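PDB 4CE0: O-methyltransferase from Saccharopolyspora spinosa, which probably methylates the 4'-hydroxyl of the rhamnose in spinosyn biosynthesis, taking the methyl group from S-adenosyl-L-methionine, and binds a magnesium ion. Local coordinates for residues A[110-115]-A[164-169]; A[56-61]-A[238-243]. One frame throughout, in Å; residues are numbered along the deposited sequence.

Contact 1 (A[110-115]-A[164-169]); sequences VDSFQG and PGWFRD. With SAH (S-adenosyl-L-homocysteine), chain B.
Gly165 N donates to Asp111 O (2.9 Å), the one hydrogen bond that ties 110-115 directly to 164-169. It belongs to a parallel bridge between Asp111 and Pro164, where strands 107-111 and 160-164 run out side by side. The same carbonyl is approached by Pro164 CA, and Ser112 CA makes a CA-H...O contact with Gly165 O.

Around this backbone pairing the rings close in. Ser112 CB sits over the six-membered ring of Trp166 in a CH-pi contact, 3.8 Å from its centroid. Gln114 OE1 comes obliquely to Trp166 CZ2 (3.5 Å), its amide plane turned 65° from the ring. Phe113 CD2 packs on Pro164 CB, and Val110 CG1 touches Phe167 CE1.

Asp111, Ser112 and Phe167 turn polar groups to S-adenosyl-L-homocysteine. With CG anti to the backbone N (chi1 -160°), the Asp111 carboxylate takes a ribose hydroxyl on each oxygen: O2' on OD1 at 2.8 Å and O3' on OD2 at 2.7 Å. OD1 also accepts Phe113 N on its anti lone pair, an Asx turn, while OD2 has a second donor in Val84 N; four bonds thus fix the carboxylate's rotation. Adenine N3 accepts from Ser112 N, and N1 from Phe167 N at 3.0 Å. The Phe167 ring lays one face against the adenine, N1 3.3 Å above its plane, over its centre.

An acidic residue at the end of the second strand gripping the ribose diol, with the next parallel strand's loop reading the adenine, is the cofactor site of a Rossmann-like class I methyltransferase.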
loop_
_atom_site.group_PDB
_atom_site.type_symbol
_atom_site.label_atom_id
_atom_site.label_comp_id
_atom_site.label_asym_id
_atom_site.label_seq_id
_atom_site.Cartn_x
_atom_site.Cartn_y
_atom_site.Cartn_z
ATOM N N VAL A 110 0.091 12.801 19.169
ATOM C CA VAL A 110 0.648 13.443 20.350
ATOM C C VAL A 110 2.042 12.938 20.656
ATOM O O VAL A 110 2.245 11.765 21.002
ATOM C CB VAL A 110 -0.213 13.204 21.618
ATOM C CG1 VAL A 110 0.211 14.152 22.706
ATOM C CG2 VAL A 110 -1.711 13.296 21.345
ATOM N N ASP A 111 3.003 13.841 20.591
ATOM C CA ASP A 111 4.388 13.455 20.727
ATOM C C ASP A 111 5.245 14.666 21.058
ATOM O O ASP A 111 4.806 15.813 20.910
ATOM C CB ASP A 111 4.866 12.833 19.415
ATOM C CG ASP A 111 6.101 11.969 19.601
ATOM O OD1 ASP A 111 7.218 12.527 19.711
ATOM O OD2 ASP A 111 5.955 10.733 19.611
ATOM N N SER A 112 6.478 14.424 21.492
ATOM C CA SER A 112 7.455 15.518 21.584
ATOM C C SER A 112 7.948 15.924 20.191
ATOM O O SER A 112 8.277 17.077 19.962
ATOM C CB SER A 112 8.663 15.087 22.394
ATOM O OG SER A 112 9.310 14.045 21.706
ATOM N N PHE A 113 7.996 14.962 19.271
ATOM C CA PHE A 113 8.603 15.142 17.943
ATOM C C PHE A 113 10.102 15.459 18.068
ATOM O O PHE A 113 10.693 16.064 17.175
ATOM C CB PHE A 113 7.857 16.183 17.090
ATOM C CG PHE A 113 6.405 15.814 16.817
ATOM C CD1 PHE A 113 6.078 14.846 15.859
ATOM C CD2 PHE A 113 5.370 16.406 17.540
ATOM C CE1 PHE A 113 4.758 14.483 15.641
ATOM C CE2 PHE A 113 4.042 16.049 17.320
ATOM C CZ PHE A 113 3.736 15.090 16.356
ATOM N N GLN A 114 10.692 15.008 19.175
ATOM C CA GLN A 114 12.132 15.108 19.443
ATOM C C GLN A 114 12.641 13.822 20.084
ATOM O O GLN A 114 13.773 13.768 20.548
ATOM C CB GLN A 114 12.440 16.230 20.439
ATOM C CG GLN A 114 11.762 17.543 20.168
ATOM C CD GLN A 114 11.687 18.405 21.417
ATOM O OE1 GLN A 114 12.678 18.584 22.132
ATOM N NE2 GLN A 114 10.502 18.932 21.694
ATOM N N GLY A 115 11.798 12.800 20.154
ATOM C CA GLY A 115 12.192 11.555 20.789
ATOM C C GLY A 115 11.948 11.585 22.283
ATOM O O GLY A 115 11.157 12.402 22.780
ATOM N N PRO A 164 2.260 18.883 19.762
ATOM C CA PRO A 164 3.713 18.788 19.965
ATOM C C PRO A 164 4.137 19.276 21.352
ATOM O O PRO A 164 3.718 20.354 21.763
ATOM C CB PRO A 164 4.260 19.720 18.875
ATOM C CG PRO A 164 3.240 20.799 18.785
ATOM C CD PRO A 164 1.914 20.067 18.942
ATOM N N GLY A 165 4.931 18.484 22.067
ATOM C CA GLY A 165 5.468 18.901 23.348
ATOM C C GLY A 165 5.715 17.685 24.194
ATOM O O GLY A 165 5.357 16.570 23.803
ATOM N N TRP A 166 6.364 17.881 25.335
ATOM C CA TRP A 166 6.473 16.824 26.325
ATOM C C TRP A 166 5.102 16.636 26.940
ATOM O O TRP A 166 4.415 17.606 27.218
ATOM C CB TRP A 166 7.538 17.194 27.371
ATOM C CG TRP A 166 8.833 17.505 26.701
ATOM C CD1 TRP A 166 9.388 18.738 26.492
ATOM C CD2 TRP A 166 9.712 16.560 26.090
ATOM N NE1 TRP A 166 10.567 18.613 25.801
ATOM C CE2 TRP A 166 10.796 17.283 25.552
ATOM C CE3 TRP A 166 9.697 15.167 25.953
ATOM C CZ2 TRP A 166 11.854 16.656 24.892
ATOM C CZ3 TRP A 166 10.749 14.552 25.303
ATOM C CH2 TRP A 166 11.806 15.294 24.773
ATOM N N PHE A 167 4.693 15.384 27.124
ATOM C CA PHE A 167 3.375 15.082 27.703
ATOM C C PHE A 167 3.072 15.868 29.002
ATOM O O PHE A 167 1.953 16.360 29.225
ATOM C CB PHE A 167 3.275 13.589 28.000
ATOM C CG PHE A 167 3.382 12.717 26.782
ATOM C CD1 PHE A 167 3.127 13.221 25.509
ATOM C CD2 PHE A 167 3.765 11.389 26.911
ATOM C CE1 PHE A 167 3.227 12.396 24.380
ATOM C CE2 PHE A 167 3.881 10.561 25.798
ATOM C CZ PHE A 167 3.606 11.061 24.523
ATOM N N ARG A 168 4.068 15.990 29.853
ATOM C CA ARG A 168 3.865 16.706 31.121
ATOM C C ARG A 168 3.486 18.187 30.910
ATOM O O ARG A 168 2.781 18.786 31.724
ATOM C CB ARG A 168 5.080 16.558 32.037
ATOM C CG ARG A 168 6.393 17.159 31.548
ATOM C CD ARG A 168 7.465 17.018 32.645
ATOM N NE ARG A 168 8.320 18.196 32.797
ATOM C CZ ARG A 168 9.308 18.288 33.692
ATOM N NH1 ARG A 168 9.573 17.265 34.501
ATOM N NH2 ARG A 168 10.036 19.405 33.778
ATOM N N ASP A 169 3.920 18.755 29.794
ATOM C CA ASP A 169 3.555 20.121 29.442
ATOM C C ASP A 169 2.204 20.150 28.731
ATOM O O ASP A 169 1.353 20.991 29.048
ATOM C CB ASP A 169 4.627 20.745 28.542
ATOM C CG ASP A 169 5.963 20.919 29.249
ATOM O OD1 ASP A 169 5.940 21.121 30.473
ATOM O OD2 ASP A 169 7.030 20.866 28.586
HETATM N N SAH B . 6.009 3.165 15.800
HETATM C CA SAH B . 5.639 3.439 17.198
HETATM C CB SAH B . 6.308 4.623 17.851
HETATM C CG SAH B . 6.294 4.982 19.336
HETATM S SD SAH B . 8.048 5.249 19.737
HETATM C C SAH B . 4.213 3.741 16.970
HETATM O O SAH B . 3.648 4.312 17.888
HETATM O OXT SAH B . 3.860 3.274 15.720
HETATM C "C5'" SAH B . 7.939 6.292 21.234
HETATM C "C4'" SAH B . 7.504 7.741 20.966
HETATM O "O4'" SAH B . 7.083 8.362 22.162
HETATM C "C3'" SAH B . 8.608 8.646 20.413
HETATM O "O3'" SAH B . 8.145 9.180 19.190
HETATM C "C2'" SAH B . 8.873 9.730 21.464
HETATM O "O2'" SAH B . 9.240 11.050 21.007
HETATM C "C1'" SAH B . 7.553 9.707 22.241
HETATM N N9 SAH B . 7.609 10.086 23.673
HETATM C C8 SAH B . 7.985 9.255 24.707
HETATM N N7 SAH B . 7.844 9.936 25.853
HETATM C C5 SAH B . 7.352 11.164 25.582
HETATM C C6 SAH B . 7.022 12.266 26.375
HETATM N N6 SAH B . 7.160 12.229 27.699
HETATM N N1 SAH B . 6.553 13.416 25.787
HETATM C C2 SAH B . 6.374 13.501 24.421
HETATM N N3 SAH B . 6.732 12.419 23.651
HETATM C C4 SAH B . 7.176 11.259 24.212
#

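Contact 2 (A[56-61]-A[238-243]); sequences GLERLD and DIDGTG
Bends at chi2 and chi3 fold the Arg59 side chain from helix 56-73 across to Asp240, whose CG stands between its own backbone N and carbonyl carbon (chi1 67°). The meeting joins helix 56-73, near its N-terminal end, to the connection between antiparallel strands 237-238 and 244-247, at the far edge of the Rossmann-like sheet. Asp240 opens an Asx turn there, OD1 accepting Thr242 N from above the carboxylate plane; the further bond from Gly243 N, at 2.9 Å and nearly along the C-O axis of OD1, extends it to an Asx motif. With OD1 occupied by its own loop, OD2 is turned to the helix.

Arg59 is divided in a similar way. NE forms a salt bridge with Asp212, a magnesium ligand, and the side chain lies about 4 Å from the ion, so Arg59 is a second-shell residue consistent with positioning that carboxylate. Thr242 CG2 sits over one face of the guanidinium, displaced toward its rim near NH1, 3.4 Å above the plane. Ile239 CG2 packs against Arg59 CG at 4.1 Å.

Glu58 OE1 is 4.3 Å from Asp240 OD2; the two carboxylates, if both are charged, would repel, and the Arg59 guanidinium bonded to OD2 would ease this. The salt bridge itself is formed by Arg59 NH1 and Asp240 OD2, 3.1 Å apart with an N-H...O angle of 160°; OD2 accepts on its syn lone pair and lies within 5° of the guanidinium plane.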
loop_
_atom_site.group_PDB
_atom_site.type_symbol
_atom_site.label_atom_id
_atom_site.label_comp_id
_atom_site.label_asym_id
_atom_site.label_seq_id
_atom_site.Cartn_x
_atom_site.Cartn_y
_atom_site.Cartn_z
ATOM N N GLY A 56 4.328 -3.612 14.260
ATOM C CA GLY A 56 4.087 -4.896 13.637
ATOM C C GLY A 56 2.624 -5.121 13.285
ATOM O O GLY A 56 1.761 -4.343 13.704
ATOM N N LEU A 57 2.359 -6.209 12.549
ATOM C CA LEU A 57 1.048 -6.488 11.996
ATOM C C LEU A 57 0.025 -6.909 13.047
ATOM O O LEU A 57 -1.167 -6.626 12.913
ATOM C CB LEU A 57 1.151 -7.593 10.935
ATOM C CG LEU A 57 1.886 -7.370 9.601
ATOM C CD1 LEU A 57 1.823 -8.655 8.717
ATOM C CD2 LEU A 57 1.340 -6.176 8.822
ATOM N N GLU A 58 0.471 -7.651 14.056
ATOM C CA GLU A 58 -0.427 -8.156 15.101
ATOM C C GLU A 58 -1.000 -6.993 15.906
ATOM O O GLU A 58 -2.198 -6.944 16.236
ATOM C CB GLU A 58 0.304 -9.120 16.044
ATOM C CG GLU A 58 0.034 -10.566 15.726
ATOM C CD GLU A 58 0.983 -11.538 16.437
ATOM O OE1 GLU A 58 2.139 -11.157 16.757
ATOM O OE2 GLU A 58 0.572 -12.697 16.654
ATOM N N ARG A 59 -0.154 -6.035 16.217
ATOM C CA ARG A 59 -0.660 -4.880 16.972
ATOM C C ARG A 59 -1.474 -3.902 16.086
ATOM O O ARG A 59 -2.387 -3.231 16.552
ATOM C CB ARG A 59 0.474 -4.232 17.754
ATOM C CG ARG A 59 1.162 -5.254 18.688
ATOM C CD ARG A 59 1.658 -4.652 19.974
ATOM N NE ARG A 59 2.780 -3.730 19.810
ATOM C CZ ARG A 59 4.049 -4.103 19.691
ATOM N NH1 ARG A 59 4.382 -5.390 19.662
ATOM N NH2 ARG A 59 4.987 -3.191 19.596
ATOM N N LEU A 60 -1.177 -3.850 14.797
ATOM C CA LEU A 60 -1.989 -3.038 13.891
ATOM C C LEU A 60 -3.356 -3.710 13.743
ATOM O O LEU A 60 -4.380 -3.018 13.617
ATOM C CB LEU A 60 -1.313 -2.885 12.524
ATOM C CG LEU A 60 -0.276 -1.790 12.329
ATOM C CD1 LEU A 60 0.362 -2.001 10.980
ATOM C CD2 LEU A 60 -0.874 -0.387 12.444
ATOM N N ASP A 61 -3.395 -5.052 13.797
ATOM C CA ASP A 61 -4.681 -5.758 13.719
ATOM C C ASP A 61 -5.494 -5.465 14.971
ATOM O O ASP A 61 -6.726 -5.344 14.946
ATOM C CB ASP A 61 -4.527 -7.278 13.614
ATOM C CG ASP A 61 -3.935 -7.741 12.284
ATOM O OD1 ASP A 61 -3.891 -6.970 11.305
ATOM O OD2 ASP A 61 -3.511 -8.917 12.225
ATOM N N ASP A 238 -4.359 -9.622 26.670
ATOM C CA ASP A 238 -3.122 -9.667 25.929
ATOM C C ASP A 238 -3.394 -9.428 24.444
ATOM O O ASP A 238 -4.476 -9.704 23.940
ATOM C CB ASP A 238 -2.462 -11.033 26.127
ATOM C CG ASP A 238 -1.182 -11.191 25.332
ATOM O OD1 ASP A 238 -0.232 -10.396 25.513
ATOM O OD2 ASP A 238 -1.141 -12.134 24.519
ATOM N N ILE A 239 -2.411 -8.873 23.751
ATOM C CA ILE A 239 -2.495 -8.783 22.307
ATOM C C ILE A 239 -1.559 -9.833 21.733
ATOM O O ILE A 239 -2.009 -10.734 21.027
ATOM C CB ILE A 239 -2.138 -7.338 21.781
ATOM C CG1 ILE A 239 -3.171 -6.327 22.295
ATOM C CG2 ILE A 239 -2.063 -7.344 20.252
ATOM C CD1 ILE A 239 -2.835 -4.873 22.021
ATOM N N ASP A 240 -0.272 -9.743 22.078
ATOM C CA ASP A 240 0.743 -10.535 21.412
ATOM C C ASP A 240 1.950 -10.815 22.325
ATOM O O ASP A 240 3.048 -11.039 21.831
ATOM C CB ASP A 240 1.217 -9.785 20.140
ATOM C CG ASP A 240 1.966 -8.496 20.458
ATOM O OD1 ASP A 240 1.862 -7.997 21.602
ATOM O OD2 ASP A 240 2.699 -7.992 19.577
ATOM N N GLY A 241 1.750 -10.781 23.640
ATOM C CA GLY A 241 2.833 -10.986 24.598
ATOM C C GLY A 241 3.701 -9.758 24.794
ATOM O O GLY A 241 4.692 -9.802 25.520
ATOM N N THR A 242 3.332 -8.665 24.127
ATOM C CA THR A 242 4.021 -7.378 24.240
ATOM C C THR A 242 3.010 -6.289 24.641
ATOM O O THR A 242 3.108 -5.697 25.697
ATOM C CB THR A 242 4.685 -6.986 22.910
ATOM O OG1 THR A 242 5.740 -7.905 22.632
ATOM C CG2 THR A 242 5.246 -5.552 22.958
ATOM N N GLY A 243 2.039 -6.064 23.765
ATOM C CA GLY A 243 0.987 -5.113 23.982
ATOM C C GLY A 243 -0.175 -5.739 24.714
ATOM O O GLY A 243 -0.365 -6.961 24.722
#

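How the contacts relate
Contact 1 is largely buried and contact 2 lies at the surface; they sit on opposite sides of the chain's centre, about 24 Å apart between centres, and do not touch. Along the chain, contact 1 is nested inside the long loop that contact 2 closes. Each involves a different end of the same mixed sheet: the parallel strands 107-111 and 160-164 in contact 1, the loop joining antiparallel strands 237-238 and 244-247, packed on helix 56-73, in contact 2. Backbone pairing, aromatic rings and a shared cofactor dominate the first, whereas a salt bridge and an Asx turn dominate the second. One holds the nucleoside, the other borders the magnesium site.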